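Local structure of 5-ketofructose reductase (Gluconobacter sp., 7COK) at residues Val127-Ala132 with Ala138-Leu143; Thr163-Ile168 with Gly176-Trp181. The protein catalyses the reduction of 5-ketofructose, probably to fructose with NADPH as the hydride donor, as a member of the shikimate dehydrogenase family. All coordinates share one frame; numbering follows the deposited sequence.

Interaction 1: Val127-Ala132 with Ala138-Leu143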
loop_
_atom_site.group_PDB
_atom_site.type_symbol
_atom_site.label_atom_id
_atom_site.label_comp_id
_atom_site.label_asym_id
_atom_site.label_seq_id
_atom_site.Cartn_x
_atom_site.Cartn_y
_atom_site.Cartn_z
ATOM N N VAL A 127 -21.429 -35.694 -1.813
ATOM C CA VAL A 127 -20.304 -35.105 -1.096
ATOM C C VAL A 127 -20.495 -35.198 0.419
ATOM O O VAL A 127 -21.608 -34.986 0.918
ATOM C CB VAL A 127 -20.159 -33.604 -1.429
ATOM C CG1 VAL A 127 -18.924 -33.005 -0.763
ATOM C CG2 VAL A 127 -20.104 -33.348 -2.936
ATOM N N VAL A 128 -19.407 -35.490 1.136
ATOM C CA VAL A 128 -19.365 -35.425 2.604
ATOM C C VAL A 128 -18.372 -34.357 3.036
ATOM O O VAL A 128 -17.199 -34.395 2.616
ATOM C CB VAL A 128 -18.980 -36.775 3.254
ATOM C CG1 VAL A 128 -18.743 -36.607 4.756
ATOM C CG2 VAL A 128 -20.081 -37.789 3.043
ATOM N N ILE A 129 -18.825 -33.431 3.889
ATOM C CA ILE A 129 -17.962 -32.392 4.446
ATOM C C ILE A 129 -17.846 -32.635 5.937
ATOM O O ILE A 129 -18.858 -32.671 6.656
ATOM C CB ILE A 129 -18.540 -30.982 4.212
ATOM C CG1 ILE A 129 -18.811 -30.760 2.722
ATOM C CG2 ILE A 129 -17.631 -29.919 4.872
ATOM C CD1 ILE A 129 -19.380 -29.379 2.420
ATOM N N LEU A 130 -16.621 -32.851 6.397
ATOM C CA LEU A 130 -16.330 -32.963 7.827
ATOM C C LEU A 130 -16.122 -31.585 8.410
ATOM O O LEU A 130 -15.142 -30.909 8.085
ATOM C CB LEU A 130 -15.088 -33.831 8.109
ATOM C CG LEU A 130 -15.029 -35.144 7.356
ATOM C CD1 LEU A 130 -13.610 -35.694 7.405
ATOM C CD2 LEU A 130 -16.083 -36.139 7.848
ATOM N N GLY A 131 -16.994 -31.216 9.346
ATOM C CA GLY A 131 -16.931 -29.919 10.030
ATOM C C GLY A 131 -17.968 -28.948 9.504
ATOM O O GLY A 131 -18.412 -29.081 8.361
ATOM N N ALA A 132 -18.352 -27.979 10.338
ATOM C CA ALA A 132 -19.397 -27.004 10.010
ATOM C C ALA A 132 -19.013 -25.501 10.104
ATOM O O ALA A 132 -19.895 -24.635 10.225
ATOM C CB ALA A 132 -20.638 -27.290 10.855
ATOM N N ALA A 138 -19.013 -22.155 3.040
ATOM C CA ALA A 138 -18.690 -21.689 1.685
ATOM C C ALA A 138 -18.503 -22.822 0.686
ATOM O O ALA A 138 -18.988 -22.732 -0.452
ATOM C CB ALA A 138 -17.485 -20.767 1.711
ATOM N N ILE A 139 -17.811 -23.872 1.109
ATOM C CA ILE A 139 -17.579 -25.052 0.272
ATOM C C ILE A 139 -18.926 -25.704 -0.105
ATOM O O ILE A 139 -19.154 -26.023 -1.258
ATOM C CB ILE A 139 -16.609 -26.060 0.935
ATOM C CG1 ILE A 139 -15.197 -25.489 0.855
ATOM C CG2 ILE A 139 -16.623 -27.412 0.221
ATOM C CD1 ILE A 139 -14.219 -26.165 1.799
ATOM N N ALA A 140 -19.821 -25.862 0.871
ATOM C CA ALA A 140 -21.150 -26.433 0.611
ATOM C C ALA A 140 -21.937 -25.595 -0.413
ATOM O O ALA A 140 -22.488 -26.131 -1.371
ATOM C CB ALA A 140 -21.923 -26.611 1.905
ATOM N N VAL A 141 -21.919 -24.269 -0.243
ATOM C CA VAL A 141 -22.625 -23.398 -1.194
ATOM C C VAL A 141 -22.029 -23.520 -2.584
ATOM O O VAL A 141 -22.778 -23.650 -3.546
ATOM C CB VAL A 141 -22.673 -21.934 -0.717
ATOM C CG1 VAL A 141 -23.199 -20.986 -1.814
ATOM C CG2 VAL A 141 -23.577 -21.833 0.506
ATOM N N GLU A 142 -20.699 -23.434 -2.701
ATOM C CA GLU A 142 -20.079 -23.479 -4.027
ATOM C C GLU A 142 -20.341 -24.808 -4.748
ATOM O O GLU A 142 -20.611 -24.846 -5.950
ATOM C CB GLU A 142 -18.581 -23.185 -3.971
ATOM C CG GLU A 142 -18.201 -21.782 -3.491
ATOM C CD GLU A 142 -18.655 -20.618 -4.365
ATOM O OE1 GLU A 142 -19.178 -20.803 -5.481
ATOM O OE2 GLU A 142 -18.475 -19.464 -3.934
ATOM N N LEU A 143 -20.308 -25.901 -4.017
ATOM C CA LEU A 143 -20.624 -27.203 -4.597
ATOM C C LEU A 143 -22.073 -27.283 -5.066
ATOM O O LEU A 143 -22.350 -27.793 -6.162
ATOM C CB LEU A 143 -20.346 -28.297 -3.561
ATOM C CG LEU A 143 -18.917 -28.803 -3.390
ATOM C CD1 LEU A 143 -18.859 -29.493 -2.055
ATOM C CD2 LEU A 143 -18.580 -29.794 -4.488
#
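Ile129 reaches Ala140 because its CG1 lies opposite the carbonyl carbon (chi1 -55°) and the chain then runs on fully extended (chi2 180°), carrying CD1 out of the strand to the helix. This is the first strand-turn-helix step of a Rossmann-type beta-alpha-beta unit, from strand 126-130 into helix 134-145; the axes of 127-130 and 138-143 run nearly antiparallel, at 166°, and come within 10.1 Å. Ile129 CD1 touches two successive helix residues, 3.8 Å from Ala140 CB and 4.0 Å from Ile139 CG2. Ala140 presents just a methyl here, and Ile129 CD1 also comes within 3.9 Å of Ala140 N, consistent with close packing on the helix backbone. No hydrogen bond crosses the interface, and all five touching residues are buried. Ile151 and Ile195, on the strands flanking 126-130, continue the apolar layer under the same helix. Gly131, at the strand's end, has backbone angles suited to glycine and fits a Gly-rich dinucleotide-binding turn, which is probably its role here. One turn along from Ile139, Leu143 meets Val127 tip to tip: CD1 of the leucine touches Val127 CG1 at 3.7 Å and Val127 CG2 at 4.1 Å.

Interaction 2: Thr163-Ile168 with Gly176-Trp181; sequences TIAALI and GEAQAW
Ala165 lays its methyl group over the faces of two successive peptide planes, those joining Gly176 to Glu177 and Glu177 to Ala178. Ala165 CB is 3.6 Å from Glu177 N and 3.7 Å from Glu177 C, and nearly all of that separation lies along the plane normals, so the approach is face-on to both. The edges of these peptides are used differently: Glu177 makes backbone hydrogen bonds with Ile151 and Ile153 of the adjacent strand. Ala178 adds an apolar touch, its CB standing 4.2 Å from Ala165 CB.

Gly176 meets the helix with bare backbone, and the chains come correspondingly near: its CA is 4.2 Å from Ala165 CA, and the axes of helix segment 163-168 and strand segment 176-180 approach to 6.4 Å. Ile168 borders the same glycine. With chi1 near -60°, its CG2 branch is turned onto Gly176 N at 3.8 Å, while the CG1 arm leads away from the strand. Gly176 N is hydrogen-bonded to the side chain of Asn169, which ties the strand's start to the same helix.

Glu177 points away from the helix, and its carboxylate is paired along the strand with the amide of Gln179. Gln179 NE2 lies 2.6 Å from Glu177 OE1, with an angle of 153° at the hydrogen. The amide nitrogen comes to the anti side of that oxygen, 19° out of the carboxylate plane, while the oxygen lies close to the amide plane. Two flat groups of alternate residues are thus linked on the sheet face remote from helix 158-171.

The near-antiparallel helix and strand are the closing half of the crossover from strand 150-155 through helix 158-171 to strand 175-180, the edge strand of a parallel sheet: a beta-alpha-beta unit of the Rossmann fold, which in this family probably binds NADP(H).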
loop_
_atom_site.group_PDB
_atom_site.type_symbol
_atom_site.label_atom_id
_atom_site.label_comp_id
_atom_site.label_asym_id
_atom_site.label_seq_id
_atom_site.Cartn_x
_atom_site.Cartn_y
_atom_site.Cartn_z
ATOM N N THR A 163 -27.673 -26.156 10.152
ATOM C CA THR A 163 -27.753 -24.784 9.623
ATOM C C THR A 163 -27.287 -24.754 8.163
ATOM O O THR A 163 -27.963 -24.206 7.298
ATOM C CB THR A 163 -26.965 -23.779 10.478
ATOM O OG1 THR A 163 -27.540 -23.712 11.795
ATOM C CG2 THR A 163 -27.003 -22.364 9.854
ATOM N N ILE A 164 -26.165 -25.413 7.891
ATOM C CA ILE A 164 -25.668 -25.508 6.534
ATOM C C ILE A 164 -26.581 -26.396 5.650
ATOM O O ILE A 164 -26.928 -26.011 4.521
ATOM C CB ILE A 164 -24.172 -25.910 6.497
ATOM C CG1 ILE A 164 -23.325 -24.876 7.269
ATOM C CG2 ILE A 164 -23.708 -26.064 5.050
ATOM C CD1 ILE A 164 -21.882 -25.259 7.550
ATOM N N ALA A 165 -26.996 -27.562 6.150
ATOM C CA ALA A 165 -27.932 -28.398 5.399
ATOM C C ALA A 165 -29.207 -27.642 4.980
ATOM O O ALA A 165 -29.619 -27.753 3.809
ATOM C CB ALA A 165 -28.279 -29.672 6.159
ATOM N N ALA A 166 -29.763 -26.859 5.916
ATOM C CA ALA A 166 -30.982 -26.070 5.696
ATOM C C ALA A 166 -30.733 -25.012 4.621
ATOM O O ALA A 166 -31.553 -24.828 3.736
ATOM C CB ALA A 166 -31.456 -25.421 6.988
ATOM N N LEU A 167 -29.573 -24.362 4.676
ATOM C CA LEU A 167 -29.180 -23.398 3.647
ATOM C C LEU A 167 -29.173 -24.036 2.258
ATOM O O LEU A 167 -29.688 -23.464 1.307
ATOM C CB LEU A 167 -27.808 -22.797 3.965
ATOM C CG LEU A 167 -27.194 -21.795 2.975
ATOM C CD1 LEU A 167 -27.975 -20.494 2.904
ATOM C CD2 LEU A 167 -25.753 -21.541 3.406
ATOM N N ILE A 168 -28.602 -25.228 2.157
ATOM C CA ILE A 168 -28.507 -25.922 0.886
ATOM C C ILE A 168 -29.890 -26.280 0.345
ATOM O O ILE A 168 -30.205 -25.957 -0.795
ATOM C CB ILE A 168 -27.525 -27.126 0.972
ATOM C CG1 ILE A 168 -26.094 -26.678 1.353
ATOM C CG2 ILE A 168 -27.558 -27.959 -0.299
ATOM C CD1 ILE A 168 -25.513 -25.515 0.560
ATOM N N GLY A 176 -29.284 -31.127 0.979
ATOM C CA GLY A 176 -28.396 -31.053 2.140
ATOM C C GLY A 176 -28.888 -31.903 3.286
ATOM O O GLY A 176 -30.091 -31.979 3.532
ATOM N N GLU A 177 -27.951 -32.531 3.992
ATOM C CA GLU A 177 -28.234 -33.433 5.112
ATOM C C GLU A 177 -27.194 -33.193 6.192
ATOM O O GLU A 177 -26.004 -33.011 5.889
ATOM C CB GLU A 177 -28.118 -34.882 4.643
ATOM C CG GLU A 177 -28.562 -35.925 5.668
ATOM C CD GLU A 177 -28.163 -37.338 5.286
ATOM O OE1 GLU A 177 -28.141 -38.212 6.168
ATOM O OE2 GLU A 177 -27.880 -37.594 4.101
ATOM N N ALA A 178 -27.633 -33.186 7.449
ATOM C CA ALA A 178 -26.733 -33.074 8.597
ATOM C C ALA A 178 -26.633 -34.376 9.368
ATOM O O ALA A 178 -27.619 -35.099 9.524
ATOM C CB ALA A 178 -27.212 -31.975 9.534
ATOM N N GLN A 179 -25.433 -34.676 9.853
ATOM C CA GLN A 179 -25.208 -35.873 10.672
ATOM C C GLN A 179 -24.323 -35.528 11.851
ATOM O O GLN A 179 -23.282 -34.870 11.696
ATOM C CB GLN A 179 -24.571 -37.017 9.857
ATOM C CG GLN A 179 -25.490 -37.631 8.809
ATOM C CD GLN A 179 -26.580 -38.538 9.388
ATOM O OE1 GLN A 179 -26.455 -39.075 10.494
ATOM N NE2 GLN A 179 -27.647 -38.729 8.618
ATOM N N ALA A 180 -24.725 -35.968 13.039
ATOM C CA ALA A 180 -23.900 -35.809 14.229
ATOM C C ALA A 180 -22.687 -36.703 14.076
ATOM O O ALA A 180 -22.789 -37.824 13.536
ATOM C CB ALA A 180 -24.690 -36.182 15.484
ATOM N N TRP A 181 -21.552 -36.193 14.540
ATOM C CA TRP A 181 -20.275 -36.897 14.444
ATOM C C TRP A 181 -20.018 -37.584 15.776
ATOM O O TRP A 181 -19.857 -36.917 16.806
ATOM C CB TRP A 181 -19.167 -35.891 14.164
ATOM C CG TRP A 181 -17.915 -36.468 13.588
ATOM C CD1 TRP A 181 -17.505 -37.776 13.605
ATOM C CD2 TRP A 181 -16.888 -35.731 12.945
ATOM N NE1 TRP A 181 -16.292 -37.897 12.980
ATOM C CE2 TRP A 181 -15.885 -36.655 12.564
ATOM C CE3 TRP A 181 -16.727 -34.379 12.618
ATOM C CZ2 TRP A 181 -14.727 -36.258 11.875
ATOM C CZ3 TRP A 181 -15.572 -33.981 11.933
ATOM C CH2 TRP A 181 -14.588 -34.919 11.575
#

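Overall arrangement
Interactions 1 and 2 are successive steps of one Rossmann-type sheet, their centres about 9 Å apart. Interaction 1 joins an inner strand to its helix about 11 Å from the chain centre and is wholly buried. Interaction 2 lies about 19 Å out, at the edge strand, and is partly buried. Their chemistry differs accordingly: mainly branched side chains span the wider strand-helix gap in the first, whereas in the second mostly alanine, glycine and peptide faces meet where the backbones lie closer. The two helices pack against each other, with Ala140 CB 3.7 Å from Ile164 CG2, and Val141 CG2 3.6 Å from Leu167 CD2. Strand 150-155 lies between the two strands and bonds to both.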